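Local atomic coordinates of vibralactone Cyclase (Boreostereum vibrans, PDB entry 6KD0), a protein that probably catalyses the cyclization that forms the fused bicyclic beta-lactone of vibralactone, using an alpha/beta hydrolase fold. Residues L54-P59 / Y116-I120; G180-L184 / Q204-P210; L273-G279 / E300-Y306. One frame throughout, in Å; residues are numbered along the deposited sequence.

Overall arrangement
From the N terminus, contact 1 comes first: it closes a loop of 56 residues that holds strands 64-73, 76-85 and 97-101, by setting residues 54-59, the exit of helix 35-54, against helix 115-125 at one side of the fold. Contact 2 follows, folding helix 178-192 back onto strand 203-207 deep in the chain, and contact 3 then pairs strand 273-278 with the outermost strand 301-307. The three loops follow in series; none nests in or crosses another. Contacts 2 and 3 touch, since strands 203-207 and 273-278 are neighbours in one sheet: Gln204 O lies 2.9 Å from Phe274 N. Contact 1 stands apart, its centre about 23 Å from that of contact 2.

Contact 1. Residues L54-P59 / Y116-I120; sequences LEPSLP and YDLRI
Leu58 lies over one face of the Tyr116 ring, its CD1 4.0 Å from the ring centroid and 16° off the normal, a CH-pi contact. The other methyl, CD2, rests 3.7 Å from Tyr116 CG, so the two branches together follow the ring from its root outward. At the edge of the ring Leu54 CB comes near the plane, and so does Glu55 OE2, which takes a weak hydrogen bond of 3.4 Å from Tyr116 OH; carboxylate and ring planes stand almost perpendicular. Glu55 gets there because its chain, with CG trans to the backbone N (chi1 179°), bends at chi2 toward the phenol. Glu55 starts a short 3-10 segment, residues 55-57, that follows helix 35-54, and the contact docks it on helix 115-125 of the alpha/beta hydrolase fold. One turn on, Ile120 CD1 meets Leu54 CG at 3.9 Å, and Ile120 CG1 lies 4.1 Å from Pro59 CD. Leu54 CD2 touches the carboxylate of Asp117, which is itself held by a salt bridge to Arg318. Arg119 brings its CD to within 4.0 Å of Leu58 CD2, while its guanidinium is tied to Asp115 and to the hydroxyl of Tyr64.

Contact 2. Residues G180-L184 / Q204-P210; sequences GNLSL and QLVQYPP
Asn181 ND2 donates to Pro210 O at 3.0 Å, with an N-H...O angle of 158°. The acceptor lies in the plane of the Asn181 amide, yet the donor stands above the Pro210 carbonyl plane and off its lone pairs. A chi1 of 163° sends the amide away from the Asn181 backbone N and across the pyrrolidine of Pro210, and Trp106 NE1 bonds to its OD1, so both ends of the amide are held. The contact lies within the beta-alpha-beta unit made by strand 171-176, helix 178-192 and strand 203-207 of the alpha/beta hydrolase fold. The helix follows the probable nucleophile elbow, in which Ser177 would be the nucleophile, and its residues 180-184 run back against strand residues 204-207, the two directions 146° apart. Gly180 O accepts two bonds from the same face of its plane, from Leu184 N and from Ser183 OG, the latter at 2.7 Å. Ser183 OG also receives a weak, bent bond of 3.2 Å from Gln204 NE2, which extends from the strand toward the helix. Farther out, the contact is apolar and fully buried. Gly180, with no side chain, lets the helix backbone come close to the strand and the proline loop, its CA only 5.0 Å from Val206 CA. Val206 and Pro209 also touch Phe275 of the next strand; Leu205 points the other way, onto helix 321-338. Leu184 forks between Val206 and Pro209: its CD2 meets Val206 CG1 at 3.8 Å and its CD1 meets Pro209 CG at 4.0 Å.

Contact 3. Residues L273-G279 / E300-Y306; sequences LFFMSCG and ETRMTMY
Met303 leaves its strand with CG anti to the backbone N (chi1 154°), then bends at chi2 and chi3, which folds its methyl back onto the side chain of Phe275. Met303 CE reaches Phe275 CD1 at 3.5 Å; the sulfur stands 5.3 Å from the ring centroid and 62° off the normal, an oblique Met-aromatic contact. Met305 repeats the double bend two residues on, putting its CE 3.3 Å from Ser277 OG and its SD 3.7 Å from Gly279 CA. The sulfur thus lies against Gly279, where the chain turns a corner. Leu273 shares this face, its side chain beside that of Thr301 and pointing the same way; Thr301 OG1 is buried there without a polar partner. The two strands run parallel at the edge of the alpha/beta hydrolase sheet, joined through helix 284-296 in a beta-alpha-beta unit, and that helix packs on Thr301 and Met303. Seven backbone hydrogen bonds hold them, alternating in direction from Leu273 N to Glu300 O through to Gly279 N to Tyr306 O. The last, 2.8 Å long, reaches its carbonyl from above the plane.

On the opposite face, the Phe274 ring lies across Arg302 and Thr304: its CD2 is 4.0 Å from Arg302 CB and its CZ 3.7 Å from Thr304 OG1. That hydroxyl is hydrogen-bonded to Glu329, and the Arg302 guanidinium forms a cation-pi contact with Trp336, both on helix 321-338. Toward the C-terminal ends of the strands, Met276 CE approaches Tyr306 CE1 at 4.4 Å.

Contact 1. Residues L54-P59 / Y116-I120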
ATOM      1  N   LEU A  54       4.721  17.127   8.007  1.00 20.81           N
ATOM      2  CA  LEU A  54       5.962  16.516   7.542  1.00 23.84           C
ATOM      3  C   LEU A  54       6.981  17.534   7.050  1.00 27.09           C
ATOM      4  O   LEU A  54       8.167  17.197   6.964  1.00 26.61           O
ATOM      5  CB  LEU A  54       5.671  15.541   6.406  1.00 22.63           C
ATOM      6  CG  LEU A  54       5.757  14.028   6.587  1.00 29.40           C
ATOM      7  CD1 LEU A  54       5.709  13.578   8.018  1.00 23.64           C
ATOM      8  CD2 LEU A  54       4.667  13.357   5.729  1.00 21.20           C
ATOM      9  N   GLU A  55       6.541  18.754   6.715  1.00 25.58           N
ATOM     10  CA  GLU A  55       7.419  19.778   6.145  1.00 27.46           C
ATOM     11  C   GLU A  55       8.748  19.943   6.875  1.00 25.89           C
ATOM     12  O   GLU A  55       9.789  19.975   6.199  1.00 29.25           O
ATOM     13  CB  GLU A  55       6.649  21.106   6.096  1.00 29.01           C
ATOM     14  CG  GLU A  55       7.431  22.273   5.541  1.00 39.90           C
ATOM     15  CD  GLU A  55       7.456  22.285   4.029  1.00 45.21           C
ATOM     16  OE1 GLU A  55       8.538  22.539   3.455  1.00 53.75           O
ATOM     17  OE2 GLU A  55       6.391  22.052   3.413  1.00 57.42           O
ATOM     18  N   PRO A  56       8.804  20.035   8.213  1.00 28.07           N
ATOM     19  CA  PRO A  56      10.110  20.192   8.879  1.00 30.24           C
ATOM     20  C   PRO A  56      11.001  18.968   8.812  1.00 30.72           C
ATOM     21  O   PRO A  56      12.183  19.088   9.135  1.00 31.17           O
ATOM     22  CB  PRO A  56       9.746  20.501  10.339  1.00 29.02           C
ATOM     23  CG  PRO A  56       8.292  20.765  10.366  1.00 31.16           C
ATOM     24  CD  PRO A  56       7.690  20.122   9.176  1.00 28.62           C
ATOM     25  N   SER A  57      10.481  17.802   8.438  1.00 26.56           N
ATOM     26  CA  SER A  57      11.275  16.594   8.298  1.00 27.12           C
ATOM     27  C   SER A  57      11.758  16.364   6.872  1.00 26.52           C
ATOM     28  O   SER A  57      12.495  15.408   6.640  1.00 27.52           O
ATOM     29  CB  SER A  57      10.476  15.376   8.763  1.00 28.97           C
ATOM     30  OG  SER A  57      10.043  15.543  10.095  1.00 30.88           O
ATOM     31  N   LEU A  58      11.368  17.203   5.920  1.00 24.58           N
ATOM     32  CA  LEU A  58      11.828  17.012   4.550  1.00 26.45           C
ATOM     33  C   LEU A  58      13.346  17.181   4.495  1.00 29.10           C
ATOM     34  O   LEU A  58      13.900  18.035   5.201  1.00 25.84           O
ATOM     35  CB  LEU A  58      11.167  18.014   3.607  1.00 26.22           C
ATOM     36  CG  LEU A  58       9.691  17.877   3.222  1.00 29.97           C
ATOM     37  CD1 LEU A  58       9.314  18.996   2.262  1.00 32.92           C
ATOM     38  CD2 LEU A  58       9.379  16.533   2.590  1.00 24.21           C
ATOM     39  N   PRO A  59      14.049  16.397   3.676  1.00 28.26           N
ATOM     40  CA  PRO A  59      15.478  16.649   3.486  1.00 27.56           C
ATOM     41  C   PRO A  59      15.703  17.976   2.779  1.00 30.30           C
ATOM     42  O   PRO A  59      14.840  18.497   2.065  1.00 27.00           O
ATOM     43  CB  PRO A  59      15.958  15.476   2.619  1.00 26.08           C
ATOM     44  CG  PRO A  59      14.735  14.781   2.104  1.00 24.80           C
ATOM     45  CD  PRO A  59      13.537  15.284   2.853  1.00 24.56           C
ATOM     46  N   TYR A 116       5.537  13.677   0.182  1.00 19.68           N
ATOM     47  CA  TYR A 116       6.522  14.035   1.202  1.00 21.40           C
ATOM     48  C   TYR A 116       7.147  12.793   1.819  1.00 22.13           C
ATOM     49  O   TYR A 116       8.376  12.729   1.980  1.00 21.61           O
ATOM     50  CB  TYR A 116       5.890  14.919   2.279  1.00 24.14           C
ATOM     51  CG  TYR A 116       5.729  16.368   1.851  1.00 27.24           C
ATOM     52  CD1 TYR A 116       5.713  16.724   0.503  1.00 25.23           C
ATOM     53  CD2 TYR A 116       5.573  17.372   2.791  1.00 24.63           C
ATOM     54  CE1 TYR A 116       5.556  18.048   0.106  1.00 27.75           C
ATOM     55  CE2 TYR A 116       5.425  18.693   2.411  1.00 28.48           C
ATOM     56  CZ  TYR A 116       5.415  19.026   1.074  1.00 25.43           C
ATOM     57  OH  TYR A 116       5.259  20.332   0.709  1.00 32.04           O
ATOM     58  N   ASP A 117       6.334  11.767   2.108  1.00 18.74           N
ATOM     59  CA  ASP A 117       6.899  10.571   2.723  1.00 19.52           C
ATOM     60  C   ASP A 117       7.991   9.989   1.834  1.00 18.90           C
ATOM     61  O   ASP A 117       9.066   9.625   2.320  1.00 22.09           O
ATOM     62  CB  ASP A 117       5.808   9.532   2.977  1.00 20.70           C
ATOM     63  CG  ASP A 117       5.104   9.724   4.317  1.00 25.01           C
ATOM     64  OD1 ASP A 117       5.790  10.004   5.315  1.00 23.99           O
ATOM     65  OD2 ASP A 117       3.861   9.597   4.374  1.00 24.36           O
ATOM     66  N   LEU A 118       7.763   9.973   0.513  1.00 21.42           N
ATOM     67  CA  LEU A 118       8.745   9.357  -0.378  1.00 18.72           C
ATOM     68  C   LEU A 118       9.977  10.250  -0.550  1.00 20.83           C
ATOM     69  O   LEU A 118      11.096   9.725  -0.654  1.00 21.07           O
ATOM     70  CB  LEU A 118       8.113   9.019  -1.732  1.00 19.99           C
ATOM     71  CG  LEU A 118       7.070   7.884  -1.679  1.00 20.23           C
ATOM     72  CD1 LEU A 118       6.433   7.635  -3.042  1.00 20.04           C
ATOM     73  CD2 LEU A 118       7.673   6.575  -1.136  1.00 19.64           C
ATOM     74  N   ARG A 119       9.805  11.584  -0.535  1.00 20.89           N
ATOM     75  CA  ARG A 119      10.974  12.459  -0.501  1.00 23.83           C
ATOM     76  C   ARG A 119      11.842  12.096   0.689  1.00 23.74           C
ATOM     77  O   ARG A 119      13.071  11.983   0.575  1.00 25.51           O
ATOM     78  CB  ARG A 119      10.564  13.929  -0.414  1.00 20.70           C
ATOM     79  CG  ARG A 119       9.939  14.505  -1.650  1.00 25.87           C
ATOM     80  CD  ARG A 119       9.388  15.880  -1.330  1.00 26.60           C
ATOM     81  NE  ARG A 119       8.402  16.333  -2.300  1.00 26.45           N
ATOM     82  CZ  ARG A 119       8.470  17.490  -2.950  1.00 26.85           C
ATOM     83  NH1 ARG A 119       9.491  18.325  -2.743  1.00 28.00           N
ATOM     84  NH2 ARG A 119       7.516  17.817  -3.792  1.00 22.99           N
ATOM     85  N   ILE A 120      11.202  11.868   1.840  1.00 22.79           N
ATOM     86  CA  ILE A 120      11.961  11.529   3.033  1.00 23.77           C
ATOM     87  C   ILE A 120      12.635  10.176   2.849  1.00 25.54           C
ATOM     88  O   ILE A 120      13.855  10.039   3.054  1.00 24.99           O
ATOM     89  CB  ILE A 120      11.031  11.571   4.256  1.00 24.53           C
ATOM     90  CG1 ILE A 120      10.584  13.021   4.471  1.00 20.52           C
ATOM     91  CG2 ILE A 120      11.713  10.980   5.484  1.00 20.68           C
ATOM     92  CD1 ILE A 120       9.375  13.180   5.324  1.00 19.33           C
TER

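Contact 2. Residues G180-L184 / Q204-P210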
ATOM      1  N   GLY A 180      -1.947  -1.394  -1.731  1.00 16.48           N
ATOM      2  CA  GLY A 180      -1.335  -2.652  -1.329  1.00 15.75           C
ATOM      3  C   GLY A 180      -1.996  -3.834  -2.014  1.00 16.87           C
ATOM      4  O   GLY A 180      -1.332  -4.771  -2.454  1.00 19.27           O
ATOM      5  N   ASN A 181      -3.320  -3.789  -2.119  1.00 17.54           N
ATOM      6  CA  ASN A 181      -4.073  -4.793  -2.868  1.00 14.54           C
ATOM      7  C   ASN A 181      -3.589  -4.875  -4.317  1.00 14.44           C
ATOM      8  O   ASN A 181      -3.314  -5.969  -4.847  1.00 15.79           O
ATOM      9  CB  ASN A 181      -5.559  -4.430  -2.756  1.00 14.06           C
ATOM     10  CG  ASN A 181      -6.429  -5.117  -3.789  1.00 17.13           C
ATOM     11  OD1 ASN A 181      -6.553  -4.647  -4.916  1.00 17.84           O
ATOM     12  ND2 ASN A 181      -7.060  -6.214  -3.398  1.00 20.15           N
ATOM     13  N   LEU A 182      -3.472  -3.717  -4.980  1.00 13.80           N
ATOM     14  CA  LEU A 182      -3.000  -3.731  -6.363  1.00 14.58           C
ATOM     15  C   LEU A 182      -1.571  -4.251  -6.450  1.00 14.27           C
ATOM     16  O   LEU A 182      -1.213  -4.939  -7.411  1.00 15.99           O
ATOM     17  CB  LEU A 182      -3.100  -2.330  -6.978  1.00 14.80           C
ATOM     18  CG  LEU A 182      -4.517  -1.729  -7.055  1.00 14.84           C
ATOM     19  CD1 LEU A 182      -4.505  -0.371  -7.743  1.00 16.58           C
ATOM     20  CD2 LEU A 182      -5.511  -2.680  -7.740  1.00 16.37           C
ATOM     21  N   SER A 183      -0.742  -3.959  -5.442  1.00 12.80           N
ATOM     22  CA  SER A 183       0.623  -4.470  -5.491  1.00 14.37           C
ATOM     23  C   SER A 183       0.671  -5.974  -5.247  1.00 16.11           C
ATOM     24  O   SER A 183       1.562  -6.646  -5.770  1.00 18.78           O
ATOM     25  CB  SER A 183       1.518  -3.722  -4.492  1.00 17.38           C
ATOM     26  OG  SER A 183       1.242  -4.166  -3.190  1.00 18.49           O
ATOM     27  N   LEU A 184      -0.268  -6.518  -4.457  1.00 18.30           N
ATOM     28  CA  LEU A 184      -0.341  -7.970  -4.272  1.00 16.07           C
ATOM     29  C   LEU A 184      -0.634  -8.652  -5.597  1.00 18.68           C
ATOM     30  O   LEU A 184       0.008  -9.665  -5.965  1.00 18.86           O
ATOM     31  CB  LEU A 184      -1.426  -8.321  -3.242  1.00 14.75           C
ATOM     32  CG  LEU A 184      -1.186  -7.900  -1.780  1.00 17.76           C
ATOM     33  CD1 LEU A 184      -2.352  -8.308  -0.885  1.00 17.55           C
ATOM     34  CD2 LEU A 184       0.141  -8.458  -1.247  1.00 18.35           C
ATOM     35  N   GLN A 204       8.469  -7.176  -0.755  1.00 20.08           N
ATOM     36  CA  GLN A 204       7.170  -6.538  -0.826  1.00 18.41           C
ATOM     37  C   GLN A 204       6.714  -6.094   0.553  1.00 17.65           C
ATOM     38  O   GLN A 204       6.787  -6.862   1.511  1.00 18.68           O
ATOM     39  CB  GLN A 204       6.126  -7.480  -1.419  1.00 18.71           C
ATOM     40  CG  GLN A 204       4.734  -6.896  -1.377  1.00 16.73           C
ATOM     41  CD  GLN A 204       3.833  -7.577  -2.364  1.00 20.38           C
ATOM     42  OE1 GLN A 204       3.935  -8.787  -2.563  1.00 22.73           O
ATOM     43  NE2 GLN A 204       2.961  -6.811  -3.008  1.00 20.35           N
ATOM     44  N   LEU A 205       6.215  -4.865   0.642  1.00 17.54           N
ATOM     45  CA  LEU A 205       5.645  -4.332   1.872  1.00 16.22           C
ATOM     46  C   LEU A 205       4.214  -3.924   1.590  1.00 18.52           C
ATOM     47  O   LEU A 205       3.956  -3.244   0.593  1.00 19.33           O
ATOM     48  CB  LEU A 205       6.436  -3.119   2.378  1.00 19.56           C
ATOM     49  CG  LEU A 205       6.013  -2.563   3.745  1.00 18.77           C
ATOM     50  CD1 LEU A 205       7.228  -2.002   4.471  1.00 17.89           C
ATOM     51  CD2 LEU A 205       4.937  -1.485   3.621  1.00 22.11           C
ATOM     52  N   VAL A 206       3.283  -4.319   2.460  1.00 17.54           N
ATOM     53  CA  VAL A 206       1.917  -3.824   2.316  1.00 16.65           C
ATOM     54  C   VAL A 206       1.379  -3.390   3.672  1.00 20.26           C
ATOM     55  O   VAL A 206       1.765  -3.909   4.727  1.00 20.07           O
ATOM     56  CB  VAL A 206       0.965  -4.851   1.648  1.00 15.15           C
ATOM     57  CG1 VAL A 206       1.444  -5.189   0.244  1.00 18.31           C
ATOM     58  CG2 VAL A 206       0.848  -6.097   2.487  1.00 17.63           C
ATOM     59  N   GLN A 207       0.474  -2.420   3.638  1.00 20.39           N
ATOM     60  CA  GLN A 207      -0.186  -1.937   4.843  1.00 19.41           C
ATOM     61  C   GLN A 207      -1.681  -2.152   4.678  1.00 20.64           C
ATOM     62  O   GLN A 207      -2.284  -1.598   3.754  1.00 16.98           O
ATOM     63  CB  GLN A 207       0.121  -0.456   5.091  1.00 20.31           C
ATOM     64  CG  GLN A 207       1.605  -0.092   5.034  1.00 20.60           C
ATOM     65  CD  GLN A 207       1.845   1.410   4.930  1.00 21.81           C
ATOM     66  OE1 GLN A 207       1.148   2.111   4.193  1.00 23.43           O
ATOM     67  NE2 GLN A 207       2.849   1.912   5.652  1.00 22.34           N
ATOM     68  N   TYR A 208      -2.270  -2.947   5.579  1.00 17.55           N
ATOM     69  CA  TYR A 208      -3.707  -3.183   5.735  1.00 19.62           C
ATOM     70  C   TYR A 208      -4.474  -3.230   4.410  1.00 16.04           C
ATOM     71  O   TYR A 208      -5.429  -2.470   4.242  1.00 18.75           O
ATOM     72  CB  TYR A 208      -4.303  -2.120   6.692  1.00 19.34           C
ATOM     73  CG  TYR A 208      -3.831  -0.668   6.536  1.00 19.69           C
ATOM     74  CD1 TYR A 208      -4.363   0.162   5.560  1.00 21.25           C
ATOM     75  CD2 TYR A 208      -2.865  -0.117   7.390  1.00 24.63           C
ATOM     76  CE1 TYR A 208      -3.953   1.481   5.413  1.00 22.89           C
ATOM     77  CE2 TYR A 208      -2.438   1.207   7.241  1.00 22.96           C
ATOM     78  CZ  TYR A 208      -2.992   2.000   6.257  1.00 24.47           C
ATOM     79  OH  TYR A 208      -2.598   3.317   6.071  1.00 25.93           O
ATOM     80  N   PRO A 209      -4.118  -4.114   3.469  1.00 16.77           N
ATOM     81  CA  PRO A 209      -4.821  -4.162   2.147  1.00 16.01           C
ATOM     82  C   PRO A 209      -6.112  -4.958   2.208  1.00 16.60           C
ATOM     83  O   PRO A 209      -6.224  -5.908   2.998  1.00 22.05           O
ATOM     84  CB  PRO A 209      -3.805  -4.883   1.242  1.00 14.98           C
ATOM     85  CG  PRO A 209      -3.115  -5.840   2.213  1.00 17.46           C
ATOM     86  CD  PRO A 209      -2.944  -5.013   3.487  1.00 19.73           C
ATOM     87  N   PRO A 210      -7.095  -4.641   1.358  1.00 19.76           N
ATOM     88  CA  PRO A 210      -8.125  -5.637   1.041  1.00 18.66           C
ATOM     89  C   PRO A 210      -7.476  -6.751   0.238  1.00 18.15           C
ATOM     90  O   PRO A 210      -6.506  -6.528  -0.491  1.00 18.54           O
ATOM     91  CB  PRO A 210      -9.155  -4.857   0.206  1.00 20.16           C
ATOM     92  CG  PRO A 210      -8.366  -3.694  -0.389  1.00 19.05           C
ATOM     93  CD  PRO A 210      -7.202  -3.418   0.530  1.00 16.75           C
TER

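Contact 3. Residues L273-G279 / E300-Y306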
ATOM      1  N   LEU A 273       7.776 -10.831   2.396  1.00 22.04           N
ATOM      2  CA  LEU A 273       6.618  -9.982   2.630  1.00 20.37           C
ATOM      3  C   LEU A 273       6.664  -9.393   4.030  1.00 19.98           C
ATOM      4  O   LEU A 273       6.685 -10.137   5.013  1.00 23.76           O
ATOM      5  CB  LEU A 273       5.328 -10.777   2.444  1.00 20.35           C
ATOM      6  CG  LEU A 273       4.047 -10.056   2.849  1.00 21.71           C
ATOM      7  CD1 LEU A 273       3.817  -8.831   1.973  1.00 20.82           C
ATOM      8  CD2 LEU A 273       2.876 -11.019   2.746  1.00 22.75           C
ATOM      9  N   PHE A 274       6.615  -8.062   4.112  1.00 20.88           N
ATOM     10  CA  PHE A 274       6.475  -7.323   5.361  1.00 20.76           C
ATOM     11  C   PHE A 274       5.057  -6.765   5.391  1.00 19.41           C
ATOM     12  O   PHE A 274       4.700  -5.919   4.560  1.00 20.37           O
ATOM     13  CB  PHE A 274       7.524  -6.213   5.465  1.00 22.34           C
ATOM     14  CG  PHE A 274       7.580  -5.526   6.817  1.00 22.04           C
ATOM     15  CD1 PHE A 274       6.754  -4.452   7.108  1.00 21.44           C
ATOM     16  CD2 PHE A 274       8.505  -5.922   7.770  1.00 23.45           C
ATOM     17  CE1 PHE A 274       6.823  -3.815   8.339  1.00 22.19           C
ATOM     18  CE2 PHE A 274       8.580  -5.295   9.007  1.00 24.89           C
ATOM     19  CZ  PHE A 274       7.735  -4.234   9.290  1.00 26.50           C
ATOM     20  N   PHE A 275       4.259  -7.236   6.346  1.00 18.81           N
ATOM     21  CA  PHE A 275       2.832  -6.975   6.403  1.00 22.77           C
ATOM     22  C   PHE A 275       2.524  -6.139   7.636  1.00 21.51           C
ATOM     23  O   PHE A 275       2.973  -6.467   8.741  1.00 24.65           O
ATOM     24  CB  PHE A 275       2.061  -8.298   6.439  1.00 20.16           C
ATOM     25  CG  PHE A 275       0.627  -8.173   6.053  1.00 21.83           C
ATOM     26  CD1 PHE A 275      -0.295  -7.637   6.934  1.00 24.59           C
ATOM     27  CD2 PHE A 275       0.196  -8.599   4.797  1.00 20.73           C
ATOM     28  CE1 PHE A 275      -1.632  -7.517   6.573  1.00 24.73           C
ATOM     29  CE2 PHE A 275      -1.142  -8.482   4.437  1.00 20.40           C
ATOM     30  CZ  PHE A 275      -2.043  -7.943   5.326  1.00 20.97           C
ATOM     31  N   MET A 276       1.781  -5.052   7.451  1.00 19.57           N
ATOM     32  CA  MET A 276       1.434  -4.165   8.551  1.00 22.09           C
ATOM     33  C   MET A 276      -0.078  -4.115   8.672  1.00 22.46           C
ATOM     34  O   MET A 276      -0.767  -3.870   7.682  1.00 19.57           O
ATOM     35  CB  MET A 276       2.000  -2.765   8.322  1.00 18.11           C
ATOM     36  CG  MET A 276       3.472  -2.785   8.050  1.00 20.00           C
ATOM     37  SD  MET A 276       4.133  -1.133   7.874  1.00 20.31           S
ATOM     38  CE  MET A 276       4.151  -0.606   9.588  1.00 21.82           C
ATOM     39  N   SER A 277      -0.587  -4.326   9.881  1.00 19.05           N
ATOM     40  CA  SER A 277      -2.015  -4.445  10.121  1.00 20.16           C
ATOM     41  C   SER A 277      -2.453  -3.464  11.198  1.00 21.86           C
ATOM     42  O   SER A 277      -1.716  -3.202  12.152  1.00 21.23           O
ATOM     43  CB  SER A 277      -2.379  -5.871  10.542  1.00 21.19           C
ATOM     44  OG  SER A 277      -3.796  -6.062  10.599  1.00 24.63           O
ATOM     45  N   CYS A 278      -3.660  -2.931  11.042  1.00 23.85           N
ATOM     46  CA  CYS A 278      -4.306  -2.139  12.080  1.00 22.84           C
ATOM     47  C   CYS A 278      -5.381  -2.992  12.739  1.00 24.54           C
ATOM     48  O   CYS A 278      -6.142  -3.686  12.051  1.00 25.23           O
ATOM     49  CB  CYS A 278      -4.913  -0.856  11.506  1.00 23.93           C
ATOM     50  SG  CYS A 278      -3.660   0.305  10.935  1.00 28.89           S
ATOM     51  N   GLY A 279      -5.462  -2.919  14.068  1.00 23.45           N
ATOM     52  CA  GLY A 279      -6.329  -3.835  14.790  1.00 25.06           C
ATOM     53  C   GLY A 279      -7.805  -3.517  14.655  1.00 22.02           C
ATOM     54  O   GLY A 279      -8.640  -4.420  14.632  1.00 24.80           O
ATOM     55  N   GLU A 300       9.111 -16.172   2.996  1.00 26.14           N
ATOM     56  CA  GLU A 300       9.547 -15.482   4.203  1.00 25.64           C
ATOM     57  C   GLU A 300       8.713 -14.229   4.447  1.00 28.69           C
ATOM     58  O   GLU A 300       8.414 -13.466   3.524  1.00 22.78           O
ATOM     59  CB  GLU A 300      11.024 -15.099   4.131  1.00 25.23           C
ATOM     60  CG  GLU A 300      11.558 -14.583   5.486  1.00 33.82           C
ATOM     61  CD  GLU A 300      12.984 -14.067   5.408  1.00 34.16           C
ATOM     62  OE1 GLU A 300      13.542 -14.012   4.293  1.00 35.98           O
ATOM     63  OE2 GLU A 300      13.546 -13.709   6.463  1.00 36.60           O
ATOM     64  N   THR A 301       8.427 -13.975   5.718  1.00 30.11           N
ATOM     65  CA  THR A 301       7.284 -13.165   6.087  1.00 26.06           C
ATOM     66  C   THR A 301       7.495 -12.563   7.469  1.00 30.54           C
ATOM     67  O   THR A 301       8.048 -13.213   8.367  1.00 27.00           O
ATOM     68  CB  THR A 301       6.048 -14.064   6.028  1.00 33.40           C
ATOM     69  OG1 THR A 301       5.175 -13.658   4.972  1.00 33.59           O
ATOM     70  CG2 THR A 301       5.352 -14.142   7.328  1.00 27.51           C
ATOM     71  N   ARG A 302       7.081 -11.307   7.618  1.00 24.26           N
ATOM     72  CA  ARG A 302       7.024 -10.630   8.904  1.00 29.52           C
ATOM     73  C   ARG A 302       5.702  -9.892   9.012  1.00 27.48           C
ATOM     74  O   ARG A 302       5.200  -9.363   8.022  1.00 29.21           O
ATOM     75  CB  ARG A 302       8.181  -9.662   9.095  1.00 27.12           C
ATOM     76  CG  ARG A 302       9.493 -10.360   9.312  1.00 31.00           C
ATOM     77  CD  ARG A 302      10.581  -9.437   9.804  1.00 35.93           C
ATOM     78  NE  ARG A 302      11.846 -10.164   9.846  1.00 44.77           N
ATOM     79  CZ  ARG A 302      13.032  -9.630  10.126  1.00 47.65           C
ATOM     80  NH1 ARG A 302      13.145  -8.331  10.396  1.00 46.94           N
ATOM     81  NH2 ARG A 302      14.114 -10.407  10.129  1.00 47.99           N
ATOM     82  N   MET A 303       5.131  -9.890  10.207  1.00 28.18           N
ATOM     83  CA  MET A 303       3.847  -9.272  10.485  1.00 27.24           C
ATOM     84  C   MET A 303       4.055  -8.283  11.623  1.00 30.42           C
ATOM     85  O   MET A 303       4.831  -8.552  12.544  1.00 28.15           O
ATOM     86  CB  MET A 303       2.825 -10.347  10.866  1.00 26.67           C
ATOM     87  CG  MET A 303       1.664  -9.910  11.737  1.00 31.77           C
ATOM     88  SD  MET A 303       0.462  -8.966  10.797  1.00 44.69           S
ATOM     89  CE  MET A 303       0.142 -10.100   9.445  1.00 41.47           C
ATOM     90  N   THR A 304       3.410  -7.124  11.531  1.00 24.15           N
ATOM     91  CA  THR A 304       3.370  -6.152  12.617  1.00 26.44           C
ATOM     92  C   THR A 304       1.930  -5.735  12.810  1.00 28.25           C
ATOM     93  O   THR A 304       1.298  -5.277  11.852  1.00 23.02           O
ATOM     94  CB  THR A 304       4.214  -4.912  12.322  1.00 33.13           C
ATOM     95  OG1 THR A 304       5.558  -5.306  12.040  1.00 36.21           O
ATOM     96  CG2 THR A 304       4.189  -3.997  13.530  1.00 25.76           C
ATOM     97  N   MET A 305       1.423  -5.872  14.034  1.00 22.56           N
ATOM     98  CA  MET A 305       0.047  -5.521  14.366  1.00 23.49           C
ATOM     99  C   MET A 305       0.009  -4.277  15.254  1.00 27.16           C
ATOM    100  O   MET A 305       0.734  -4.196  16.256  1.00 29.34           O
ATOM    101  CB  MET A 305      -0.654  -6.700  15.055  1.00 27.29           C
ATOM    102  CG  MET A 305      -2.023  -6.352  15.636  1.00 27.99           C
ATOM    103  SD  MET A 305      -3.283  -5.925  14.387  1.00 26.54           S
ATOM    104  CE  MET A 305      -3.477  -7.499  13.524  1.00 25.82           C
ATOM    105  N   TYR A 306      -0.830  -3.304  14.890  1.00 21.55           N
ATOM    106  CA  TYR A 306      -1.094  -2.127  15.713  1.00 21.58           C
ATOM    107  C   TYR A 306      -2.481  -2.248  16.327  1.00 22.64           C
ATOM    108  O   TYR A 306      -3.485  -1.877  15.699  1.00 22.44           O
ATOM    109  CB  TYR A 306      -0.967  -0.839  14.890  1.00 19.09           C
ATOM    110  CG  TYR A 306       0.473  -0.435  14.702  1.00 24.23           C
ATOM    111  CD1 TYR A 306       1.312  -1.157  13.865  1.00 20.54           C
ATOM    112  CD2 TYR A 306       1.005   0.644  15.402  1.00 27.42           C
ATOM    113  CE1 TYR A 306       2.635  -0.802  13.715  1.00 27.19           C
ATOM    114  CE2 TYR A 306       2.334   1.009  15.253  1.00 27.35           C
ATOM    115  CZ  TYR A 306       3.137   0.287  14.407  1.00 26.70           C
ATOM    116  OH  TYR A 306       4.462   0.634  14.254  1.00 33.35           O
TER